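Local coordinates for protein probable transcriptional regulator PhnF (Escherichia coli, PDB 2FA1) that is probably a DNA-binding transcriptional regulator, encoded in an operon for alkylphosphonate uptake and C-P lyase, represented here by its C-terminal effector-binding domain, at residues S22-S27 with I49-L54; D66-D71 with A142-S147. All blocks are in the same frame, centred on the assembly; numbering follows the deposited sequence. Where two conformers were deposited one is given.

In the fold
Both contacts are antiparallel strand pairings in the six-stranded sheet of the UTRA domain, and they lie in series along the chain with centres about 11 Å apart. Contact 1 joins the outermost strand 23-31 to strand 47-57 and has exposed residues, Glu23 and Leu25, at its edge; contact 2 joins strand 60-69 to strand 143-150, further into the sheet, and none of its touching residues is exposed. Strands 47-57 and 60-69 are themselves neighbours, so His50 and Arg52 of contact 1 reach Asp66 of contact 2. At the margin, a beta bulge and one leucine packed along an arginine stem dominate, whereas contact 2 keeps regular pairing and adds a His-carboxylate hydrogen bond and aromatic packing.

Contact 1. Residues S22-S27 with I49-L54; sequences SEKLLS and IHLRTL
Arg52 is paired with two residues of the neighbouring strand, Leu25 and Leu26, and its carbonyl takes both their amides. Leu25 N donates to Arg52 O at 2.7 Å and nearly straight, at 168°, while the bond from Leu26 N to the same oxygen is weak at 3.4 Å. On one side of this spot Glu23 and Leu54 exchange two backbone hydrogen bonds; on the other, Arg52 N returns one to Leu26 O at 2.9 Å.

The extra residue swings Leu25 toward the partner strand. Its CD1 lies 3.6 Å from Leu54 CB, and its CD2 touches Arg52 CD at 3.7 Å, so the leucine fork bridges two residues of strand 47-57. Arg52 has CG anti to its own amide nitrogen (chi1 175°), which runs the aliphatic stem past Leu25 before a bend at chi3 turns the guanidinium aside. There Arg52 NE forms a salt bridge with Asp66, which also accepts a hydrogen bond from His50 NE2.

On the face opposite Arg52, Ser27 CB rests on Leu51 CD1 at 3.6 Å. In the conformer given, Lys24 NZ lies 2.7 Å from Ser27 OG and donates to it. Thr53 is anchored from the next strand, its OG1 bonded to His67 NE2. Two residues opposite one make this a classic beta bulge, set in the outermost strand of the UTRA domain's antiparallel sheet.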
loop_
_atom_site.group_PDB
_atom_site.type_symbol
_atom_site.label_atom_id
_atom_site.label_comp_id
_atom_site.label_asym_id
_atom_site.label_seq_id
_atom_site.Cartn_x
_atom_site.Cartn_y
_atom_site.Cartn_z
ATOM N N SER A 22 -1.248 -16.865 -12.077
ATOM C CA SER A 22 0.118 -16.354 -12.419
ATOM C C SER A 22 0.882 -17.440 -13.143
ATOM O O SER A 22 0.618 -18.641 -12.930
ATOM C CB SER A 22 0.896 -15.846 -11.242
ATOM O OG SER A 22 1.418 -16.906 -10.512
ATOM N N GLU A 23 1.713 -17.004 -14.091
ATOM C CA GLU A 23 2.607 -17.933 -14.820
ATOM C C GLU A 23 4.032 -17.727 -14.424
ATOM O O GLU A 23 4.460 -16.601 -14.215
ATOM C CB GLU A 23 2.505 -17.655 -16.286
ATOM C CG GLU A 23 1.154 -17.954 -16.847
ATOM C CD GLU A 23 0.917 -19.436 -17.055
ATOM O OE1 GLU A 23 1.883 -20.246 -17.099
ATOM O OE2 GLU A 23 -0.269 -19.759 -17.211
ATOM N N LYS A 24 4.803 -18.800 -14.392
ATOM C CA LYS A 24 6.282 -18.674 -14.211
ATOM C C LYS A 24 6.903 -18.177 -15.462
ATOM O O LYS A 24 6.747 -18.821 -16.542
ATOM C CB LYS A 24 6.880 -20.057 -13.811
ATOM C CG LYS A 24 8.373 -19.847 -13.435
ATOM C CD LYS A 24 9.009 -21.195 -12.923
ATOM C CE LYS A 24 9.136 -22.260 -14.039
ATOM N NZ LYS A 24 9.905 -23.462 -13.493
ATOM N N LEU A 25 7.741 -17.166 -15.314
ATOM C CA LEU A 25 8.576 -16.663 -16.401
ATOM C C LEU A 25 9.974 -17.241 -16.300
ATOM O O LEU A 25 10.573 -17.528 -17.323
ATOM C CB LEU A 25 8.705 -15.137 -16.293
ATOM C CG LEU A 25 7.569 -14.369 -17.105
ATOM C CD1 LEU A 25 6.266 -14.904 -17.088
ATOM C CD2 LEU A 25 7.768 -12.834 -16.858
ATOM N N LEU A 26 10.478 -17.480 -15.107
ATOM C CA LEU A 26 11.823 -18.046 -15.018
ATOM C C LEU A 26 12.009 -18.600 -13.635
ATOM O O LEU A 26 11.437 -18.087 -12.704
ATOM C CB LEU A 26 12.823 -16.906 -15.240
ATOM C CG LEU A 26 14.261 -16.960 -15.846
ATOM C CD1 LEU A 26 15.288 -16.639 -14.784
ATOM C CD2 LEU A 26 14.704 -18.070 -16.820
ATOM N N SER A 27 12.779 -19.696 -13.538
ATOM C CA SER A 27 13.246 -20.245 -12.214
ATOM C C SER A 27 14.726 -20.566 -12.437
ATOM O O SER A 27 15.040 -21.368 -13.386
ATOM C CB SER A 27 12.473 -21.501 -11.744
ATOM O OG SER A 27 12.344 -22.410 -12.818
ATOM N N ILE A 49 17.625 -18.668 -5.141
ATOM C CA ILE A 49 16.723 -19.193 -6.159
ATOM C C ILE A 49 15.902 -17.960 -6.538
ATOM O O ILE A 49 15.315 -17.336 -5.682
ATOM C CB ILE A 49 15.823 -20.288 -5.555
ATOM C CG1 ILE A 49 16.662 -21.538 -5.176
ATOM C CG2 ILE A 49 14.720 -20.650 -6.584
ATOM C CD1 ILE A 49 15.802 -22.516 -4.270
ATOM N N HIS A 50 15.880 -17.663 -7.827
ATOM C CA HIS A 50 15.053 -16.546 -8.309
ATOM C C HIS A 50 13.964 -17.135 -9.200
ATOM O O HIS A 50 14.275 -17.806 -10.199
ATOM C CB HIS A 50 15.989 -15.713 -9.176
ATOM C CG HIS A 50 15.290 -14.585 -9.859
ATOM N ND1 HIS A 50 15.771 -14.003 -11.007
ATOM C CD2 HIS A 50 14.143 -13.928 -9.547
ATOM C CE1 HIS A 50 14.940 -13.041 -11.384
ATOM N NE2 HIS A 50 13.999 -12.923 -10.470
ATOM N N LEU A 51 12.705 -16.839 -8.813
ATOM C CA LEU A 51 11.527 -17.193 -9.644
ATOM C C LEU A 51 10.904 -15.881 -10.044
ATOM O O LEU A 51 10.704 -15.018 -9.168
ATOM C CB LEU A 51 10.511 -17.944 -8.784
ATOM C CG LEU A 51 10.556 -19.414 -9.146
ATOM C CD1 LEU A 51 11.901 -19.924 -8.554
ATOM C CD2 LEU A 51 9.433 -20.187 -8.553
ATOM N N ARG A 52 10.485 -15.767 -11.316
ATOM C CA ARG A 52 9.734 -14.572 -11.694
ATOM C C ARG A 52 8.366 -15.023 -12.172
ATOM O O ARG A 52 8.252 -16.014 -12.954
ATOM C CB ARG A 52 10.505 -13.880 -12.793
ATOM C CG ARG A 52 9.688 -12.615 -13.366
ATOM C CD ARG A 52 10.520 -12.044 -14.508
ATOM N NE ARG A 52 11.751 -11.425 -13.928
ATOM C CZ ARG A 52 12.947 -11.320 -14.522
ATOM N NH1 ARG A 52 13.207 -11.819 -15.759
ATOM N NH2 ARG A 52 13.951 -10.736 -13.843
ATOM N N THR A 53 7.310 -14.342 -11.744
ATOM C CA THR A 53 5.941 -14.741 -12.194
ATOM C C THR A 53 5.292 -13.511 -12.791
ATOM O O THR A 53 5.673 -12.362 -12.534
ATOM C CB THR A 53 5.060 -15.219 -11.017
ATOM O OG1 THR A 53 4.960 -14.198 -9.989
ATOM C CG2 THR A 53 5.726 -16.522 -10.275
ATOM N N LEU A 54 4.246 -13.804 -13.601
ATOM C CA LEU A 54 3.510 -12.652 -14.176
ATOM C C LEU A 54 2.029 -13.051 -14.287
ATOM O O LEU A 54 1.703 -14.192 -14.674
ATOM C CB LEU A 54 4.016 -12.489 -15.580
ATOM C CG LEU A 54 3.474 -11.271 -16.358
ATOM C CD1 LEU A 54 3.867 -9.989 -15.789
ATOM C CD2 LEU A 54 3.843 -11.389 -17.802
#

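Contact 2. Residues D66-D71 with A142-S147; sequences DHYFAD and AEYSVS
His67 and Glu143 run alongside each other in the same direction, with imidazole and carboxylate planes only 10° apart. His67 ND1 donates to Glu143 OE1 at 2.8 Å, close to the ring plane and nearly along the C-O axis of the acceptor. Glu143 gets there by extending with CG anti to its backbone nitrogen (chi1 179°) and bending at chi2. That path carries its methylene over the Phe69 ring: CG sits 3.9 Å from the ring centroid, 21° off the normal, a CH-pi contact offset toward the rim. Further bonds to His87 and Asn133 help fix the carboxylate's rotation.

On the other face of the sheet the two tyrosines are flank to flank, Tyr68 CD2 meeting Tyr144 CD2 at 3.8 Å. The edge of the Tyr68 ring continues to Val146, whose CG2 is 4.3 Å from CE2 of Tyr68. Backbone bonds hold this register from Asp66 with Val146 to Ala70 with Ala142. Asp66 OD1 is held by His50 and by the salt bridge to Arg52, while water 1 joins OD2 to Val146 O; water 2 links Ala142 O to Asp71 N.

Leu86 of helix 86-94 packs on the side of His67 and Phe69, while helix 34-40 lies against Tyr68, Tyr144 and Val146. Tyr144 also touches Met3 of the second subunit. Strands 47-57 and 125-135 flank the pair, one beyond each strand, placing it mid-sheet.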
loop_
_atom_site.group_PDB
_atom_site.type_symbol
_atom_site.label_atom_id
_atom_site.label_comp_id
_atom_site.label_asym_id
_atom_site.label_seq_id
_atom_site.Cartn_x
_atom_site.Cartn_y
_atom_site.Cartn_z
ATOM N N ASP A 66 9.173 -10.722 -8.685
ATOM C CA ASP A 66 10.448 -11.408 -8.590
ATOM C C ASP A 66 10.521 -11.975 -7.202
ATOM O O ASP A 66 10.376 -11.202 -6.259
ATOM C CB ASP A 66 11.574 -10.444 -8.894
ATOM C CG ASP A 66 11.677 -10.201 -10.408
ATOM O OD1 ASP A 66 12.006 -11.120 -11.161
ATOM O OD2 ASP A 66 11.388 -9.077 -10.838
ATOM N N HIS A 67 10.710 -13.271 -7.066
ATOM C CA HIS A 67 10.724 -13.906 -5.719
ATOM C C HIS A 67 12.168 -14.494 -5.540
ATOM O O HIS A 67 12.663 -15.170 -6.424
ATOM C CB HIS A 67 9.864 -15.145 -5.765
ATOM C CG HIS A 67 8.453 -14.877 -6.124
ATOM N ND1 HIS A 67 7.448 -14.728 -5.195
ATOM C CD2 HIS A 67 7.874 -14.869 -7.335
ATOM C CE1 HIS A 67 6.297 -14.545 -5.845
ATOM N NE2 HIS A 67 6.524 -14.636 -7.138
ATOM N N TYR A 68 12.788 -14.276 -4.362
ATOM C CA TYR A 68 14.213 -14.647 -4.254
ATOM C C TYR A 68 14.226 -15.454 -2.920
ATOM O O TYR A 68 13.705 -14.965 -1.850
ATOM C CB TYR A 68 15.054 -13.416 -4.013
ATOM C CG TYR A 68 15.065 -12.477 -5.198
ATOM C CD1 TYR A 68 15.854 -12.725 -6.277
ATOM C CD2 TYR A 68 14.235 -11.335 -5.188
ATOM C CE1 TYR A 68 15.854 -11.863 -7.360
ATOM C CE2 TYR A 68 14.251 -10.429 -6.311
ATOM C CZ TYR A 68 15.058 -10.732 -7.370
ATOM O OH TYR A 68 15.047 -9.857 -8.487
ATOM N N PHE A 69 14.642 -16.716 -3.009
ATOM C CA PHE A 69 14.643 -17.598 -1.821
ATOM C C PHE A 69 16.076 -17.880 -1.400
ATOM O O PHE A 69 16.901 -18.148 -2.235
ATOM C CB PHE A 69 13.979 -18.942 -2.153
ATOM C CG PHE A 69 12.544 -18.819 -2.526
ATOM C CD1 PHE A 69 11.577 -19.020 -1.511
ATOM C CD2 PHE A 69 12.156 -18.481 -3.812
ATOM C CE1 PHE A 69 10.200 -18.905 -1.843
ATOM C CE2 PHE A 69 10.790 -18.379 -4.150
ATOM C CZ PHE A 69 9.828 -18.539 -3.196
ATOM N N ALA A 70 16.353 -17.846 -0.109
ATOM C CA ALA A 70 17.760 -18.122 0.369
ATOM C C ALA A 70 18.097 -19.602 0.492
ATOM O O ALA A 70 19.288 -19.922 0.471
ATOM C CB ALA A 70 17.977 -17.484 1.821
ATOM N N ASP A 71 17.080 -20.476 0.700
ATOM C CA ASP A 71 17.373 -21.867 0.989
ATOM C C ASP A 71 17.468 -22.661 -0.284
ATOM O O ASP A 71 16.409 -23.013 -0.896
ATOM C CB ASP A 71 16.313 -22.416 1.908
ATOM C CG ASP A 71 16.654 -23.814 2.412
ATOM O OD1 ASP A 71 17.474 -24.507 1.752
ATOM O OD2 ASP A 71 16.040 -24.207 3.448
ATOM N N ALA A 142 12.923 -16.206 4.664
ATOM C CA ALA A 142 12.949 -17.313 3.723
ATOM C C ALA A 142 12.933 -16.718 2.321
ATOM O O ALA A 142 13.554 -17.257 1.409
ATOM C CB ALA A 142 11.756 -18.270 3.924
ATOM N N GLU A 143 12.207 -15.607 2.155
ATOM C CA GLU A 143 11.881 -15.163 0.766
ATOM C C GLU A 143 11.740 -13.639 0.776
ATOM O O GLU A 143 11.142 -13.104 1.732
ATOM C CB GLU A 143 10.572 -15.734 0.267
ATOM C CG GLU A 143 10.149 -15.265 -1.223
ATOM C CD GLU A 143 8.682 -15.159 -1.429
ATOM O OE1 GLU A 143 8.223 -15.303 -2.555
ATOM O OE2 GLU A 143 7.902 -14.807 -0.530
ATOM N N TYR A 144 12.292 -13.011 -0.269
ATOM C CA TYR A 144 12.134 -11.556 -0.481
ATOM C C TYR A 144 11.401 -11.484 -1.836
ATOM O O TYR A 144 11.905 -12.110 -2.798
ATOM C CB TYR A 144 13.507 -10.988 -0.679
ATOM C CG TYR A 144 13.571 -9.555 -1.143
ATOM C CD1 TYR A 144 12.732 -8.595 -0.527
ATOM C CD2 TYR A 144 14.441 -9.167 -2.134
ATOM C CE1 TYR A 144 12.847 -7.158 -0.891
ATOM C CE2 TYR A 144 14.515 -7.764 -2.525
ATOM C CZ TYR A 144 13.722 -6.818 -1.894
ATOM O OH TYR A 144 13.786 -5.454 -2.226
ATOM N N SER A 145 10.319 -10.678 -1.887
ATOM C CA SER A 145 9.637 -10.596 -3.198
ATOM C C SER A 145 9.423 -9.142 -3.528
ATOM O O SER A 145 9.194 -8.316 -2.632
ATOM C CB SER A 145 8.338 -11.339 -3.187
ATOM O OG SER A 145 7.351 -10.691 -2.471
ATOM N N VAL A 146 9.445 -8.834 -4.823
ATOM C CA VAL A 146 9.244 -7.469 -5.246
ATOM C C VAL A 146 8.200 -7.547 -6.360
ATOM O O VAL A 146 8.511 -8.142 -7.413
ATOM C CB VAL A 146 10.533 -6.938 -5.884
ATOM C CG1 VAL A 146 10.372 -5.388 -6.396
ATOM C CG2 VAL A 146 11.789 -7.137 -4.942
ATOM N N SER A 147 7.038 -6.966 -6.099
ATOM C CA SER A 147 5.908 -6.984 -7.034
ATOM C C SER A 147 5.874 -5.636 -7.724
ATOM O O SER A 147 5.985 -4.585 -7.063
ATOM C CB SER A 147 4.629 -7.088 -6.174
ATOM O OG SER A 147 3.512 -7.206 -6.979
HETATM O O HOH W 1 9.967 -7.087 -9.716
HETATM O O HOH W 2 14.232 -19.830 1.426
#